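Local coordinates for pseudoazurin (Blue copper protein) (Sinorhizobium meliloti, PDB 3TU6), which binds one copper ion per subunit and probably shuttles electrons in the periplasm as a blue copper protein of the cupredoxin family, at residues T34-A45 with W58-V68; V68-Y78 with I89-L100. All blocks are in the same frame, centred on the assembly; numbering follows the deposited sequence.

Contact 1: residues T34-A45 with W58-V68. With CU (copper (II) ion), chain B.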
loop_
_atom_site.group_PDB
_atom_site.type_symbol
_atom_site.label_atom_id
_atom_site.label_comp_id
_atom_site.label_asym_id
_atom_site.label_seq_id
_atom_site.Cartn_x
_atom_site.Cartn_y
_atom_site.Cartn_z
ATOM N N THR A 34 10.627 1.683 -0.527
ATOM C CA THR A 34 11.264 0.397 -0.271
ATOM C C THR A 34 10.551 -0.312 0.871
ATOM O O THR A 34 10.326 0.272 1.933
ATOM C CB THR A 34 12.749 0.572 0.097
ATOM O OG1 THR A 34 13.428 1.257 -0.964
ATOM C CG2 THR A 34 13.413 -0.778 0.341
ATOM N N PHE A 35 10.196 -1.575 0.650
ATOM C CA PHE A 35 9.521 -2.369 1.670
ATOM C C PHE A 35 10.546 -3.116 2.510
ATOM O O PHE A 35 11.482 -3.700 1.975
ATOM C CB PHE A 35 8.514 -3.318 1.023
ATOM C CG PHE A 35 7.322 -2.607 0.461
ATOM C CD1 PHE A 35 6.217 -2.369 1.258
ATOM C CD2 PHE A 35 7.323 -2.132 -0.841
ATOM C CE1 PHE A 35 5.120 -1.694 0.761
ATOM C CE2 PHE A 35 6.223 -1.452 -1.349
ATOM C CZ PHE A 35 5.118 -1.231 -0.541
ATOM N N VAL A 36 10.368 -3.072 3.828
ATOM C CA VAL A 36 11.333 -3.630 4.769
ATOM C C VAL A 36 10.726 -4.834 5.478
ATOM O O VAL A 36 9.629 -4.749 6.034
ATOM C CB VAL A 36 11.749 -2.580 5.822
ATOM C CG1 VAL A 36 12.874 -3.113 6.704
ATOM C CG2 VAL A 36 12.168 -1.281 5.140
ATOM N N ALA A 37 11.445 -5.954 5.457
ATOM C CA ALA A 37 10.991 -7.182 6.098
ATOM C C ALA A 37 11.452 -7.220 7.551
ATOM O O ALA A 37 12.288 -8.046 7.921
ATOM C CB ALA A 37 11.513 -8.400 5.338
ATOM N N LYS A 38 10.907 -6.322 8.370
ATOM C CA LYS A 38 11.262 -6.264 9.790
ATOM C C LYS A 38 10.799 -7.532 10.504
ATOM O O LYS A 38 11.532 -8.092 11.321
ATOM C CB LYS A 38 10.664 -5.022 10.452
ATOM C CG LYS A 38 11.177 -4.774 11.865
ATOM C CD LYS A 38 10.989 -3.329 12.291
ATOM C CE LYS A 38 11.574 -3.076 13.672
ATOM N NZ LYS A 38 11.509 -1.637 14.052
ATOM N N ASP A 39 9.581 -7.970 10.189
ATOM C CA ASP A 39 9.098 -9.300 10.558
ATOM C C ASP A 39 8.978 -10.146 9.291
ATOM O O ASP A 39 8.668 -9.622 8.218
ATOM C CB ASP A 39 7.742 -9.213 11.262
ATOM C CG ASP A 39 7.831 -8.567 12.634
ATOM O OD1 ASP A 39 8.813 -8.830 13.362
ATOM O OD2 ASP A 39 6.911 -7.801 12.991
ATOM N N LYS A 40 9.222 -11.448 9.419
ATOM C CA LYS A 40 9.222 -12.349 8.266
ATOM C C LYS A 40 7.824 -12.869 7.943
ATOM O O LYS A 40 6.917 -12.814 8.777
ATOM C CB LYS A 40 10.168 -13.529 8.508
ATOM C CG LYS A 40 11.599 -13.135 8.860
ATOM C CD LYS A 40 12.272 -12.347 7.742
ATOM C CE LYS A 40 13.742 -12.103 8.048
ATOM N NZ LYS A 40 14.429 -11.350 6.962
ATOM N N GLY A 41 7.663 -13.370 6.721
ATOM C CA GLY A 41 6.409 -13.966 6.268
ATOM C C GLY A 41 5.497 -13.036 5.484
ATOM O O GLY A 41 4.375 -13.416 5.149
ATOM N N HIS A 42 5.969 -11.825 5.185
ATOM C CA HIS A 42 5.175 -10.847 4.434
ATOM C C HIS A 42 5.750 -10.591 3.047
ATOM O O HIS A 42 6.922 -10.862 2.782
ATOM C CB HIS A 42 5.099 -9.515 5.185
ATOM C CG HIS A 42 4.658 -9.643 6.608
ATOM N ND1 HIS A 42 3.345 -9.866 6.963
ATOM C CD2 HIS A 42 5.353 -9.569 7.767
ATOM C CE1 HIS A 42 3.254 -9.931 8.280
ATOM N NE2 HIS A 42 4.458 -9.752 8.790
ATOM N N ASN A 43 4.903 -10.065 2.169
ATOM C CA ASN A 43 5.331 -9.568 0.869
ATOM C C ASN A 43 4.573 -8.288 0.528
ATOM O O ASN A 43 3.672 -7.883 1.263
ATOM C CB ASN A 43 5.125 -10.629 -0.222
ATOM C CG ASN A 43 3.694 -10.681 -0.743
ATOM O OD1 ASN A 43 2.734 -10.766 0.027
ATOM N ND2 ASN A 43 3.550 -10.642 -2.061
ATOM N N SER A 44 4.948 -7.660 -0.582
ATOM C CA SER A 44 4.229 -6.502 -1.101
ATOM C C SER A 44 3.959 -6.692 -2.588
ATOM O O SER A 44 4.889 -6.906 -3.368
ATOM C CB SER A 44 5.034 -5.222 -0.878
ATOM O OG SER A 44 4.327 -4.094 -1.364
ATOM N N ALA A 45 2.685 -6.621 -2.967
ATOM C CA ALA A 45 2.274 -6.743 -4.363
ATOM C C ALA A 45 1.127 -5.780 -4.653
ATOM O O ALA A 45 0.228 -5.614 -3.830
ATOM C CB ALA A 45 1.852 -8.174 -4.667
ATOM N N TRP A 58 3.992 -4.152 -9.497
ATOM C CA TRP A 58 5.001 -4.952 -8.812
ATOM C C TRP A 58 4.381 -6.130 -8.066
ATOM O O TRP A 58 3.218 -6.086 -7.658
ATOM C CB TRP A 58 5.835 -4.086 -7.859
ATOM C CG TRP A 58 5.128 -3.654 -6.608
ATOM C CD1 TRP A 58 5.097 -4.317 -5.415
ATOM C CD2 TRP A 58 4.375 -2.451 -6.417
ATOM N NE1 TRP A 58 4.360 -3.608 -4.496
ATOM C CE2 TRP A 58 3.906 -2.458 -5.086
ATOM C CE3 TRP A 58 4.045 -1.370 -7.244
ATOM C CZ2 TRP A 58 3.123 -1.425 -4.561
ATOM C CZ3 TRP A 58 3.268 -0.343 -6.723
ATOM C CH2 TRP A 58 2.817 -0.379 -5.393
ATOM N N LYS A 59 5.179 -7.181 -7.901
ATOM C CA LYS A 59 4.755 -8.386 -7.204
ATOM C C LYS A 59 5.957 -8.974 -6.468
ATOM O O LYS A 59 6.657 -9.843 -6.986
ATOM C CB LYS A 59 4.164 -9.390 -8.200
ATOM C CG LYS A 59 3.555 -10.634 -7.560
ATOM C CD LYS A 59 2.987 -11.592 -8.604
ATOM C CE LYS A 59 1.677 -11.085 -9.193
ATOM N NZ LYS A 59 1.118 -12.027 -10.203
ATOM N N GLY A 60 6.195 -8.475 -5.259
ATOM C CA GLY A 60 7.339 -8.895 -4.462
ATOM C C GLY A 60 7.187 -10.302 -3.917
ATOM O O GLY A 60 6.077 -10.747 -3.627
ATOM N N LYS A 61 8.309 -11.004 -3.783
ATOM C CA LYS A 61 8.321 -12.330 -3.169
ATOM C C LYS A 61 8.262 -12.189 -1.650
ATOM O O LYS A 61 8.422 -11.088 -1.116
ATOM C CB LYS A 61 9.578 -13.106 -3.578
ATOM C CG LYS A 61 9.736 -13.321 -5.083
ATOM C CD LYS A 61 8.686 -14.275 -5.638
ATOM C CE LYS A 61 8.906 -14.547 -7.121
ATOM N NZ LYS A 61 8.728 -13.326 -7.954
ATOM N N ILE A 62 8.033 -13.302 -0.960
ATOM C CA ILE A 62 7.961 -13.304 0.503
ATOM C C ILE A 62 9.323 -12.923 1.086
ATOM O O ILE A 62 10.346 -13.489 0.703
ATOM C CB ILE A 62 7.519 -14.683 1.059
ATOM C CG1 ILE A 62 6.077 -15.003 0.645
ATOM C CG2 ILE A 62 7.646 -14.718 2.582
ATOM C CD1 ILE A 62 5.022 -14.158 1.341
ATOM N N ASN A 63 9.316 -11.946 1.995
ATOM C CA ASN A 63 10.536 -11.391 2.607
ATOM C C ASN A 63 11.447 -10.608 1.650
ATOM O O ASN A 63 12.549 -10.207 2.037
ATOM C CB ASN A 63 11.351 -12.478 3.322
ATOM C CG ASN A 63 10.530 -13.264 4.323
ATOM O OD1 ASN A 63 9.564 -12.753 4.893
ATOM N ND2 ASN A 63 10.913 -14.513 4.548
ATOM N N GLU A 64 10.995 -10.377 0.419
ATOM C CA GLU A 64 11.771 -9.597 -0.538
ATOM C C GLU A 64 11.587 -8.115 -0.230
ATOM O O GLU A 64 10.461 -7.611 -0.214
ATOM C CB GLU A 64 11.342 -9.894 -1.978
ATOM C CG GLU A 64 12.260 -9.270 -3.032
ATOM C CD GLU A 64 11.805 -9.525 -4.461
ATOM O OE1 GLU A 64 10.610 -9.819 -4.677
ATOM O OE2 GLU A 64 12.651 -9.422 -5.374
ATOM N N GLU A 65 12.699 -7.428 0.018
ATOM C CA GLU A 65 12.678 -6.003 0.319
ATOM C C GLU A 65 12.717 -5.203 -0.979
ATOM O O GLU A 65 13.733 -4.602 -1.329
ATOM C CB GLU A 65 13.846 -5.640 1.236
ATOM C CG GLU A 65 13.800 -6.374 2.568
ATOM C CD GLU A 65 14.762 -5.810 3.594
ATOM O OE1 GLU A 65 15.903 -5.466 3.220
ATOM O OE2 GLU A 65 14.376 -5.720 4.779
ATOM N N ILE A 66 11.587 -5.201 -1.683
ATOM C CA ILE A 66 11.503 -4.625 -3.020
ATOM C C ILE A 66 11.375 -3.103 -2.974
ATOM O O ILE A 66 10.677 -2.555 -2.119
ATOM C CB ILE A 66 10.315 -5.235 -3.818
ATOM C CG1 ILE A 66 10.421 -4.885 -5.305
ATOM C CG2 ILE A 66 8.974 -4.773 -3.251
ATOM C CD1 ILE A 66 9.415 -5.615 -6.173
ATOM N N THR A 67 12.063 -2.432 -3.895
ATOM C CA THR A 67 11.929 -0.992 -4.076
ATOM C C THR A 67 11.109 -0.738 -5.334
ATOM O O THR A 67 11.460 -1.218 -6.412
ATOM C CB THR A 67 13.301 -0.307 -4.205
ATOM O OG1 THR A 67 14.028 -0.459 -2.980
ATOM C CG2 THR A 67 13.138 1.179 -4.509
ATOM N N VAL A 68 10.019 0.011 -5.187
ATOM C CA VAL A 68 9.125 0.314 -6.303
ATOM C C VAL A 68 9.291 1.758 -6.771
ATOM O O VAL A 68 9.550 2.657 -5.967
ATOM C CB VAL A 68 7.643 0.056 -5.931
ATOM C CG1 VAL A 68 7.461 -1.379 -5.456
ATOM C CG2 VAL A 68 7.166 1.034 -4.870
HETATM CU CU CU B . 1.751 -10.033 5.758
HETATM O O HOH W 1 8.311 -10.378 5.483
HETATM O O HOH W 2 7.590 -8.258 -0.992
#
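Asn63 and Gly41 meet where two loops run side by side. OD1 of Asn63 takes the N-H of Gly41 at 2.7 Å, in the carbonyl plane on a lone pair, and is also gripped by a water that accepts from His42 N and lies against Asp39 O. N of Asn63 bonds to His42 O almost straight (178°). Asn63 is third in the type II turn from Lys61 to Glu64, where its positive phi (67°) suits asparagine. An alanine here could keep the backbone bond, but Gly41 N and the water would probably be left without that oxygen, the chain before His42 freer to move.

Glu65 CB lies 3.1 Å from O of Phe35, a buried carbonyl without a hydrogen-bond partner; CG stays beside that oxygen (3.6 Å) on its way toward Ala37 N, CD leads on, and OE2 takes the N-H of Ala37 (3.0 Å) on its anti lone pair. Asn43, with CG between its backbone N and carbonyl carbon (chi1 82°), gives ND2 to Gly60 O at 3.0 Å, and OD1 accepts from Ala81. Glycine suits position 60, where a CB would crowd Ser44 O. Trp58 NE1 reaches Ser44 OG (3.2 Å) in the indole plane. His42 ND1 binds copper at 2.0 Å, NE2 being held by Asn10, and with Cys80, His83 and Met88 it completes the type 1 copper site of a cupredoxin.

Contact 2: residues V68-Y78 with I89-L100; sequences VTLSKPGVYMY and IGAIVVGEPANL
Ile92 and Leu70 press together at the buried centre, CG2 of Ile92 lying 3.3 Å from CD1 of Leu70, tighter than usual for two methyls. Leu70 CD2 sits over the middle of the Tyr76 ring, and Val94 CG2 touches CE1 of the same ring at 3.4 Å. Beta-branched valine and isoleucine, with leucine, fit closely round a flat ring, and the tyrosine can still spend its hydroxyl on Lys72 O (2.7 Å). A chi1 of 67° turns the Tyr78 ring back over the strand and onto Gly90 in a CH-pi contact; a CB there would collide with the hydroxyl, whose OH is bound at 2.7 Å to a water that also meets Ala91 O. On the opposite face of the sheet, Val75 CG2 packs against Pro97 CB, and helix 112-125 covers Ala91 and Val93.

Outward lies the antiparallel ladder, with Gly74, Tyr76 and Tyr78 paired by two bonds each to Val94, Ile92 and Gly90. Val75 turns its N and O the other way, where Asn99 meets both: OD1 accepts from N at 2.6 Å and ND2 gives to O at 3.2 Å, each bond in the carbonyl plane. A side-chain amide thus stands in for a strand neighbour, satisfying backbone that the hairpin leaves unserved.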
loop_
_atom_site.group_PDB
_atom_site.type_symbol
_atom_site.label_atom_id
_atom_site.label_comp_id
_atom_site.label_asym_id
_atom_site.label_seq_id
_atom_site.Cartn_x
_atom_site.Cartn_y
_atom_site.Cartn_z
ATOM N N VAL A 68 10.019 0.011 -5.187
ATOM C CA VAL A 68 9.125 0.314 -6.303
ATOM C C VAL A 68 9.291 1.758 -6.771
ATOM O O VAL A 68 9.550 2.657 -5.967
ATOM C CB VAL A 68 7.643 0.056 -5.931
ATOM C CG1 VAL A 68 7.461 -1.379 -5.456
ATOM C CG2 VAL A 68 7.166 1.034 -4.870
ATOM N N THR A 69 9.148 1.964 -8.078
ATOM C CA THR A 69 9.195 3.291 -8.684
ATOM C C THR A 69 7.777 3.835 -8.816
ATOM O O THR A 69 6.841 3.076 -9.066
ATOM C CB THR A 69 9.843 3.242 -10.082
ATOM O OG1 THR A 69 9.116 2.332 -10.918
ATOM C CG2 THR A 69 11.292 2.788 -9.984
ATOM N N LEU A 70 7.628 5.147 -8.655
ATOM C CA LEU A 70 6.314 5.789 -8.646
ATOM C C LEU A 70 6.286 6.990 -9.590
ATOM O O LEU A 70 6.211 8.138 -9.151
ATOM C CB LEU A 70 5.960 6.223 -7.222
ATOM C CG LEU A 70 5.905 5.113 -6.169
ATOM C CD1 LEU A 70 5.870 5.710 -4.769
ATOM C CD2 LEU A 70 4.707 4.204 -6.405
ATOM N N SER A 71 6.340 6.713 -10.890
ATOM C CA SER A 71 6.416 7.762 -11.907
ATOM C C SER A 71 5.082 8.476 -12.112
ATOM O O SER A 71 5.027 9.705 -12.096
ATOM C CB SER A 71 6.906 7.186 -13.240
ATOM O OG SER A 71 8.263 6.790 -13.155
ATOM N N LYS A 72 4.015 7.705 -12.311
ATOM C CA LYS A 72 2.697 8.278 -12.590
ATOM C C LYS A 72 1.978 8.658 -11.295
ATOM O O LYS A 72 2.022 7.904 -10.321
ATOM C CB LYS A 72 1.840 7.299 -13.396
ATOM C CG LYS A 72 2.442 6.925 -14.744
ATOM C CD LYS A 72 1.394 6.372 -15.703
ATOM C CE LYS A 72 0.613 7.482 -16.398
ATOM N NZ LYS A 72 1.449 8.235 -17.376
ATOM N N PRO A 73 1.314 9.829 -11.278
ATOM C CA PRO A 73 0.594 10.256 -10.080
ATOM C C PRO A 73 -0.714 9.491 -9.874
ATOM O O PRO A 73 -1.321 9.030 -10.842
ATOM C CB PRO A 73 0.315 11.737 -10.350
ATOM C CG PRO A 73 0.251 11.840 -11.823
ATOM C CD PRO A 73 1.220 10.828 -12.358
ATOM N N GLY A 74 -1.129 9.367 -8.616
ATOM C CA GLY A 74 -2.356 8.655 -8.262
ATOM C C GLY A 74 -2.199 7.828 -7.001
ATOM O O GLY A 74 -1.165 7.886 -6.331
ATOM N N VAL A 75 -3.235 7.059 -6.683
ATOM C CA VAL A 75 -3.228 6.174 -5.525
ATOM C C VAL A 75 -2.860 4.756 -5.953
ATOM O O VAL A 75 -3.436 4.216 -6.900
ATOM C CB VAL A 75 -4.602 6.142 -4.830
ATOM C CG1 VAL A 75 -4.548 5.271 -3.582
ATOM C CG2 VAL A 75 -5.054 7.553 -4.484
ATOM N N TYR A 76 -1.894 4.170 -5.249
ATOM C CA TYR A 76 -1.465 2.798 -5.480
ATOM C C TYR A 76 -1.911 1.940 -4.298
ATOM O O TYR A 76 -1.435 2.134 -3.179
ATOM C CB TYR A 76 0.059 2.734 -5.616
ATOM C CG TYR A 76 0.616 3.412 -6.851
ATOM C CD1 TYR A 76 0.632 4.802 -6.966
ATOM C CD2 TYR A 76 1.149 2.663 -7.897
ATOM C CE1 TYR A 76 1.149 5.423 -8.097
ATOM C CE2 TYR A 76 1.667 3.276 -9.029
ATOM C CZ TYR A 76 1.667 4.654 -9.123
ATOM O OH TYR A 76 2.181 5.256 -10.247
ATOM N N MET A 77 -2.829 1.006 -4.544
ATOM C CA MET A 77 -3.300 0.082 -3.512
ATOM C C MET A 77 -2.573 -1.252 -3.643
ATOM O O MET A 77 -2.654 -1.908 -4.683
ATOM C CB MET A 77 -4.808 -0.142 -3.630
ATOM C CG MET A 77 -5.647 1.126 -3.513
ATOM S SD MET A 77 -5.497 1.974 -1.928
ATOM C CE MET A 77 -6.198 0.758 -0.811
ATOM N N TYR A 78 -1.867 -1.643 -2.584
ATOM C CA TYR A 78 -1.075 -2.873 -2.576
ATOM C C TYR A 78 -1.434 -3.738 -1.368
ATOM O O TYR A 78 -2.083 -3.269 -0.429
ATOM C CB TYR A 78 0.420 -2.541 -2.587
ATOM C CG TYR A 78 0.927 -1.869 -1.329
ATOM C CD1 TYR A 78 1.373 -2.623 -0.249
ATOM C CD2 TYR A 78 0.964 -0.481 -1.220
ATOM C CE1 TYR A 78 1.832 -2.020 0.906
ATOM C CE2 TYR A 78 1.433 0.137 -0.065
ATOM C CZ TYR A 78 1.866 -0.641 0.994
ATOM O OH TYR A 78 2.333 -0.048 2.142
ATOM N N ILE A 89 -3.273 -4.472 4.047
ATOM C CA ILE A 89 -3.098 -3.684 2.830
ATOM C C ILE A 89 -2.514 -2.317 3.179
ATOM O O ILE A 89 -2.567 -1.881 4.333
ATOM C CB ILE A 89 -4.423 -3.505 2.048
ATOM C CG1 ILE A 89 -5.494 -2.828 2.910
ATOM C CG2 ILE A 89 -4.932 -4.851 1.550
ATOM C CD1 ILE A 89 -6.704 -2.367 2.114
ATOM N N GLY A 90 -1.951 -1.656 2.174
ATOM C CA GLY A 90 -1.417 -0.309 2.332
ATOM C C GLY A 90 -1.643 0.521 1.087
ATOM O O GLY A 90 -2.073 0.002 0.053
ATOM N N ALA A 91 -1.347 1.811 1.188
ATOM C CA ALA A 91 -1.524 2.733 0.076
ATOM C C ALA A 91 -0.289 3.603 -0.122
ATOM O O ALA A 91 0.398 3.952 0.840
ATOM C CB ALA A 91 -2.745 3.607 0.311
ATOM N N ILE A 92 -0.007 3.928 -1.380
ATOM C CA ILE A 92 0.989 4.935 -1.721
ATOM C C ILE A 92 0.298 5.979 -2.585
ATOM O O ILE A 92 -0.167 5.669 -3.682
ATOM C CB ILE A 92 2.184 4.348 -2.502
ATOM C CG1 ILE A 92 2.801 3.170 -1.748
ATOM C CG2 ILE A 92 3.231 5.428 -2.748
ATOM C CD1 ILE A 92 3.980 2.542 -2.463
ATOM N N VAL A 93 0.212 7.205 -2.075
ATOM C CA VAL A 93 -0.381 8.313 -2.817
ATOM C C VAL A 93 0.740 9.129 -3.453
ATOM O O VAL A 93 1.607 9.656 -2.751
ATOM C CB VAL A 93 -1.236 9.212 -1.902
ATOM C CG1 VAL A 93 -1.935 10.291 -2.714
ATOM C CG2 VAL A 93 -2.255 8.372 -1.135
ATOM N N VAL A 94 0.721 9.212 -4.782
ATOM C CA VAL A 94 1.750 9.913 -5.543
ATOM C C VAL A 94 1.148 11.175 -6.150
ATOM O O VAL A 94 0.260 11.096 -6.998
ATOM C CB VAL A 94 2.315 9.021 -6.666
ATOM C CG1 VAL A 94 3.483 9.708 -7.357
ATOM C CG2 VAL A 94 2.741 7.671 -6.108
ATOM N N GLY A 95 1.628 12.336 -5.709
ATOM C CA GLY A 95 1.056 13.610 -6.135
ATOM C C GLY A 95 -0.378 13.735 -5.652
ATOM O O GLY A 95 -0.659 13.504 -4.475
ATOM N N GLU A 96 -1.283 14.082 -6.564
ATOM C CA GLU A 96 -2.709 14.176 -6.248
ATOM C C GLU A 96 -3.415 12.850 -6.534
ATOM O O GLU A 96 -3.142 12.213 -7.555
ATOM C CB GLU A 96 -3.367 15.291 -7.061
ATOM C CG GLU A 96 -2.845 16.684 -6.738
ATOM C CD GLU A 96 -3.591 17.782 -7.478
ATOM O OE1 GLU A 96 -4.464 17.462 -8.314
ATOM O OE2 GLU A 96 -3.301 18.970 -7.222
ATOM N N PRO A 97 -4.332 12.434 -5.642
ATOM C CA PRO A 97 -5.070 11.189 -5.842
ATOM C C PRO A 97 -6.180 11.346 -6.886
ATOM O O PRO A 97 -7.348 11.539 -6.536
ATOM C CB PRO A 97 -5.640 10.903 -4.450
ATOM C CG PRO A 97 -5.847 12.249 -3.858
ATOM C CD PRO A 97 -4.741 13.116 -4.399
ATOM N N ALA A 98 -5.803 11.265 -8.160
ATOM C CA ALA A 98 -6.745 11.434 -9.267
ATOM C C ALA A 98 -7.649 10.213 -9.456
ATOM O O ALA A 98 -8.823 10.355 -9.798
ATOM C CB ALA A 98 -5.992 11.733 -10.556
ATOM N N ASN A 99 -7.098 9.021 -9.228
ATOM C CA ASN A 99 -7.834 7.764 -9.414
ATOM C C ASN A 99 -8.425 7.206 -8.111
ATOM O O ASN A 99 -8.583 5.993 -7.964
ATOM C CB ASN A 99 -6.922 6.715 -10.067
ATOM C CG ASN A 99 -5.774 6.287 -9.164
ATOM O OD1 ASN A 99 -5.282 7.073 -8.355
ATOM N ND2 ASN A 99 -5.344 5.039 -9.299
ATOM N N LEU A 100 -8.765 8.095 -7.179
ATOM C CA LEU A 100 -9.273 7.691 -5.868
ATOM C C LEU A 100 -10.629 6.992 -5.975
ATOM O O LEU A 100 -10.894 6.029 -5.255
ATOM C CB LEU A 100 -9.371 8.911 -4.940
ATOM C CG LEU A 100 -9.718 8.699 -3.460
ATOM C CD1 LEU A 100 -11.217 8.507 -3.264
ATOM C CD2 LEU A 100 -8.944 7.528 -2.866
HETATM O O HOH W 3 2.079 2.600 2.655
#

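From the N terminus, strand 32-36 leads through His42 to Ala45, and contact 1 closes the excursion of residues 46-57 when 58-68 returns alongside. Contact 2 begins at Val68, which the two share, and closes the next loop, 79-88, which carries the copper ligands Cys80, His83 and Met88. The loops follow in series, neither enclosing nor crossing the other. Contact 1 joins strand 32-36 to strand 67-69, at one end of the sheet order, while contact 2 pairs strands 74-79 and 89-94. Although their centres lie about 17 Å apart, they meet through Tyr78, whose ring packs edge-to-face on Phe35 and whose side chain also touches Ser44 and Trp58, linking the two across the core.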